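Local coordinates for inclusion membrane protein A (Chlamydia trachomatis, PDB 6E7E) that probably drives the homotypic fusion of chlamydial inclusions as a SNARE-like inclusion membrane protein, represented here by its helical soluble domain, at residues Ser36-Thr41 with Glu113-Ala118; Ser55-Phe60 with Asp140-Leu145. The protein carries 2 engineered substitutions. All blocks are in the same frame, centred on the assembly; numbering follows the deposited sequence.

Contact 1: Ser36-Thr41 with Glu113-Ala118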
# COMPACT_ATOMS: atom_id res chain seq x y z
N SER A 36 19.73 -4.46 -5.27
CA SER A 36 20.52 -4.40 -4.03
C SER A 36 21.70 -5.37 -4.12
O SER A 36 22.82 -5.01 -3.76
CB SER A 36 19.66 -4.62 -2.83
OG SER A 36 20.44 -4.53 -1.68
N LYS A 37 21.45 -6.57 -4.59
CA LYS A 37 22.51 -7.60 -4.66
C LYS A 37 23.45 -7.30 -5.82
O LYS A 37 24.66 -7.46 -5.66
CB LYS A 37 21.89 -8.97 -4.82
CG LYS A 37 21.00 -9.37 -3.67
CD LYS A 37 21.64 -9.23 -2.32
CE LYS A 37 20.78 -9.75 -1.19
NZ LYS A 37 21.24 -9.27 0.12
N GLU A 38 22.93 -6.87 -6.94
CA GLU A 38 23.75 -6.57 -8.13
C GLU A 38 24.79 -5.50 -7.79
O GLU A 38 25.88 -5.56 -8.32
CB GLU A 38 22.86 -6.06 -9.25
CG GLU A 38 22.03 -7.11 -9.95
CD GLU A 38 20.97 -6.47 -10.83
OE1 GLU A 38 21.27 -5.35 -11.36
OE2 GLU A 38 19.88 -7.09 -11.00
N PHE A 39 24.41 -4.52 -6.97
CA PHE A 39 25.22 -3.32 -6.70
C PHE A 39 25.92 -3.36 -5.34
O PHE A 39 26.61 -2.42 -4.99
CB PHE A 39 24.41 -2.06 -6.91
CG PHE A 39 24.25 -1.73 -8.37
CD1 PHE A 39 23.23 -2.28 -9.14
CD2 PHE A 39 25.17 -0.91 -9.00
CE1 PHE A 39 23.15 -2.04 -10.50
CE2 PHE A 39 25.08 -0.66 -10.35
CZ PHE A 39 24.07 -1.23 -11.10
N ALA A 40 25.81 -4.46 -4.63
CA ALA A 40 26.36 -4.54 -3.26
C ALA A 40 27.85 -4.20 -3.27
O ALA A 40 28.30 -3.55 -2.33
CB ALA A 40 26.12 -5.90 -2.68
N THR A 41 28.61 -4.62 -4.29
CA THR A 41 30.07 -4.39 -4.30
C THR A 41 30.47 -3.20 -5.17
O THR A 41 31.67 -2.93 -5.20
CB THR A 41 30.82 -5.64 -4.75
OG1 THR A 41 30.40 -5.98 -6.07
CG2 THR A 41 30.59 -6.82 -3.83
N GLU A 113 16.91 2.28 -15.16
CA GLU A 113 17.70 3.48 -15.46
C GLU A 113 19.04 3.42 -14.73
O GLU A 113 20.07 3.76 -15.32
CB GLU A 113 16.93 4.75 -15.19
CG GLU A 113 17.72 6.01 -15.50
CD GLU A 113 18.17 6.24 -16.93
OE1 GLU A 113 17.78 5.46 -17.83
OE2 GLU A 113 18.88 7.25 -17.15
N VAL A 114 19.07 3.01 -13.47
CA VAL A 114 20.34 2.84 -12.74
C VAL A 114 21.22 1.84 -13.47
O VAL A 114 22.42 2.07 -13.62
CB VAL A 114 20.07 2.38 -11.31
CG1 VAL A 114 21.28 1.76 -10.67
CG2 VAL A 114 19.52 3.51 -10.48
N ARG A 115 20.64 0.71 -13.88
CA ARG A 115 21.46 -0.31 -14.59
C ARG A 115 22.04 0.28 -15.89
O ARG A 115 23.22 0.05 -16.17
CB ARG A 115 20.66 -1.58 -14.86
CG ARG A 115 20.28 -2.33 -13.59
CD ARG A 115 19.47 -3.52 -14.04
NE ARG A 115 19.05 -4.31 -12.91
CZ ARG A 115 17.80 -4.57 -12.58
NH1 ARG A 115 16.79 -4.10 -13.29
NH2 ARG A 115 17.57 -5.26 -11.48
N ARG A 116 21.25 1.05 -16.59
CA ARG A 116 21.65 1.69 -17.86
C ARG A 116 22.80 2.65 -17.59
O ARG A 116 23.82 2.61 -18.30
CB ARG A 116 20.47 2.41 -18.52
CG ARG A 116 20.73 2.89 -19.94
CD ARG A 116 19.67 3.81 -20.50
NE ARG A 116 19.74 5.10 -19.85
CZ ARG A 116 20.67 6.01 -20.08
NH1 ARG A 116 21.56 5.84 -21.04
NH2 ARG A 116 20.66 7.14 -19.39
N LEU A 117 22.66 3.51 -16.59
CA LEU A 117 23.72 4.47 -16.24
C LEU A 117 25.00 3.73 -15.85
O LEU A 117 26.08 4.10 -16.32
CB LEU A 117 23.24 5.34 -15.10
CG LEU A 117 22.11 6.30 -15.43
CD1 LEU A 117 21.56 6.91 -14.16
CD2 LEU A 117 22.56 7.39 -16.40
N ALA A 118 24.90 2.72 -15.01
CA ALA A 118 26.09 1.99 -14.52
C ALA A 118 26.79 1.32 -15.70
O ALA A 118 28.03 1.36 -15.78
CB ALA A 118 25.70 0.98 -13.48
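Phe39 and Arg115 mark the nearest backbone approach, 9.2 Å from CA to CA, so the spacing is bridged by side chains alone. The segment Ser36-Thr41 carries the last residues of helix 4-38 and the chain leaving it, while Glu113-Ala118 is helical throughout and belongs to the short helix 110-119. Two neighbouring residues divide the work on the first side, one polar and one aromatic. Glu38 reaches out on an extended chain and crosses Arg115 at about a right angle; Arg115 holds both carboxylate oxygens through NE and NH2, one nitrogen to each. Arg115 NE points at Glu38 OE1 over 2.9 Å, nearly straight at 174°, in the guanidinium plane and on the syn lone pair of that oxygen. The second bond, from Arg115 NH2 to Glu38 OE2 at 3.0 Å, is bent to 137°, consistent with the 34° between the two planes. Arg115 gets there with CG set beside its own backbone N and a chain drawn out straight to NE; its NH1 forms a further salt bridge with Glu112. Phe39 works alongside this pair. Ala118 CB lies at the edge of the Phe39 ring, in its plane and 3.6 Å from Phe39 CE2, and Val114 CG1 sits over one face, 4.1 Å from Phe39 CZ and displaced from the ring centre. Leu46 of helix 44-57 touches both Phe39 and Val114, extending the apolar patch to a third helix. With acidic groups on both helices sharing one guanidinium, the salt bridge probably fixes the rotation of Arg115 and ties helix 4-38 to helix 110-119 beside a small apolar patch, at an outlying, partly buried place in the helical domain.

Contact 2: Ser55-Phe60 with Asp140-Leu145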
# COMPACT_ATOMS: atom_id res chain seq x y z
N SER A 55 12.52 -3.89 2.09
CA SER A 55 12.05 -3.99 3.48
C SER A 55 10.73 -3.22 3.67
O SER A 55 9.80 -3.75 4.31
CB SER A 55 13.12 -3.49 4.41
OG SER A 55 14.24 -4.36 4.41
N CYS A 56 10.62 -2.01 3.14
CA CYS A 56 9.45 -1.18 3.47
C CYS A 56 8.22 -1.71 2.72
O CYS A 56 7.08 -1.44 3.16
CB CYS A 56 9.71 0.30 3.26
SG CYS A 56 9.57 0.84 1.56
N LEU A 57 8.40 -2.48 1.66
CA LEU A 57 7.27 -3.05 0.88
C LEU A 57 6.86 -4.44 1.39
O LEU A 57 5.80 -4.92 0.97
CB LEU A 57 7.63 -3.05 -0.60
CG LEU A 57 7.82 -1.66 -1.20
CD1 LEU A 57 8.23 -1.74 -2.65
CD2 LEU A 57 6.55 -0.83 -1.08
N GLN A 58 7.60 -5.01 2.35
CA GLN A 58 7.22 -6.29 3.00
C GLN A 58 5.83 -6.14 3.61
O GLN A 58 5.56 -5.14 4.30
CB GLN A 58 8.20 -6.68 4.10
CG GLN A 58 9.55 -7.16 3.59
CD GLN A 58 10.47 -7.61 4.70
OE1 GLN A 58 10.88 -8.76 4.76
NE2 GLN A 58 10.79 -6.69 5.60
N GLY A 59 4.97 -7.12 3.35
CA GLY A 59 3.67 -7.22 4.01
C GLY A 59 2.74 -6.10 3.61
O GLY A 59 1.82 -5.78 4.38
N PHE A 60 2.90 -5.52 2.41
CA PHE A 60 2.03 -4.41 1.98
C PHE A 60 0.57 -4.86 2.03
O PHE A 60 -0.22 -4.05 2.39
CB PHE A 60 2.44 -3.83 0.63
CG PHE A 60 1.55 -2.69 0.20
CD1 PHE A 60 1.71 -1.42 0.72
CD2 PHE A 60 0.46 -2.91 -0.59
CE1 PHE A 60 0.84 -0.39 0.38
CE2 PHE A 60 -0.40 -1.89 -0.95
CZ PHE A 60 -0.22 -0.63 -0.46
N ASP A 140 5.95 7.19 4.19
CA ASP A 140 4.94 8.10 4.78
C ASP A 140 3.54 7.61 4.35
O ASP A 140 2.62 7.52 5.15
CB ASP A 140 5.21 9.56 4.40
CG ASP A 140 6.34 10.22 5.17
OD1 ASP A 140 6.80 9.63 6.17
OD2 ASP A 140 6.77 11.32 4.76
N GLU A 141 3.36 7.36 3.06
CA GLU A 141 2.02 6.98 2.56
C GLU A 141 1.61 5.64 3.16
O GLU A 141 0.41 5.45 3.50
CB GLU A 141 2.06 6.90 1.04
CG GLU A 141 2.19 8.24 0.34
CD GLU A 141 1.03 9.20 0.52
OE1 GLU A 141 -0.06 8.78 0.87
OE2 GLU A 141 1.26 10.38 0.26
N ILE A 142 2.50 4.67 3.20
CA ILE A 142 2.17 3.32 3.71
C ILE A 142 1.81 3.44 5.20
O ILE A 142 0.85 2.77 5.64
CB ILE A 142 3.29 2.31 3.43
CG1 ILE A 142 3.46 2.08 1.93
CG2 ILE A 142 3.03 1.00 4.15
CD1 ILE A 142 4.70 1.28 1.58
N GLY A 143 2.50 4.29 5.95
CA GLY A 143 2.19 4.46 7.38
C GLY A 143 0.79 4.98 7.56
O GLY A 143 0.05 4.50 8.45
N GLN A 144 0.43 6.00 6.78
CA GLN A 144 -0.91 6.63 6.86
C GLN A 144 -1.99 5.59 6.52
O GLN A 144 -2.98 5.45 7.26
CB GLN A 144 -0.96 7.87 5.97
CG GLN A 144 -2.33 8.51 5.78
CD GLN A 144 -2.24 10.01 5.61
OE1 GLN A 144 -2.70 10.57 4.61
NE2 GLN A 144 -1.63 10.67 6.58
N LEU A 145 -1.80 4.85 5.43
CA LEU A 145 -2.76 3.81 5.04
C LEU A 145 -2.90 2.73 6.13
O LEU A 145 -4.01 2.33 6.47
CB LEU A 145 -2.29 3.22 3.71
CG LEU A 145 -3.12 2.04 3.21
CD1 LEU A 145 -4.53 2.48 2.84
CD2 LEU A 145 -2.43 1.35 2.05
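Cys56 meets Ile142 through its backbone: the carbonyl oxygen Cys56 O lies 3.9 Å from Ile142 CD1, a plain van der Waals approach on the last turn of helix 44-57. Next comes Leu57, whose CB is directed away from the partner helix. One methyl nevertheless turns back, and Leu57 CD2 rests 3.9 Å from Ile142 CD1, the two side chains crossing at about a right angle. Leu57 also touches Leu138, one turn before Ile142 on helix 125-165. From Leu57 to Phe60 the chain makes a type II beta turn, with Gly59 at positive phi (68°) in its third position. The turn redirects the chain and delivers an aromatic residue to the interior of an elongated, all-helical bundle, where the long helix 125-165 runs past it. Phe60 is that residue. With CG placed opposite its own nitrogen (chi1 -180°), the ring extends to the partner helix and presents its edge to Ile142, Phe60 CE1 standing 3.9 Å from Ile142 CG1. Ile142 CD1 approaches Phe60 CD1 as well, at 4.1 Å. At the far end of the ring, Phe60 CZ comes within 3.9 Å of Leu145 CD2, a methyl three residues further along the same helix. Ile21 and Leu25 of helix 4-38 also pack on Phe60, while Leu100 of helix 87-107 touches both Phe60 and Leu145.

How the contacts relate
The pair illustrates how chemistry follows place in a helical bundle. Contact 2 is buried, its centre about 6 Å from the centre of the chain, and is held by apolar side chains, with no polar bond between its segments; contact 1, whose centre lies about 25 Å from the chain centre, is only partly buried and adds a salt bridge to its aromatic packing. Helix 44-57 links them, supplying the first segment of contact 2 and lining the apolar side of contact 1, while helix 4-38 supplies a segment to contact 1 and also borders contact 2. Their segments alternate along the chain: consecutive helices 4-38 and 44-57 supply the first segments, consecutive helices 110-119 and 125-165 the second.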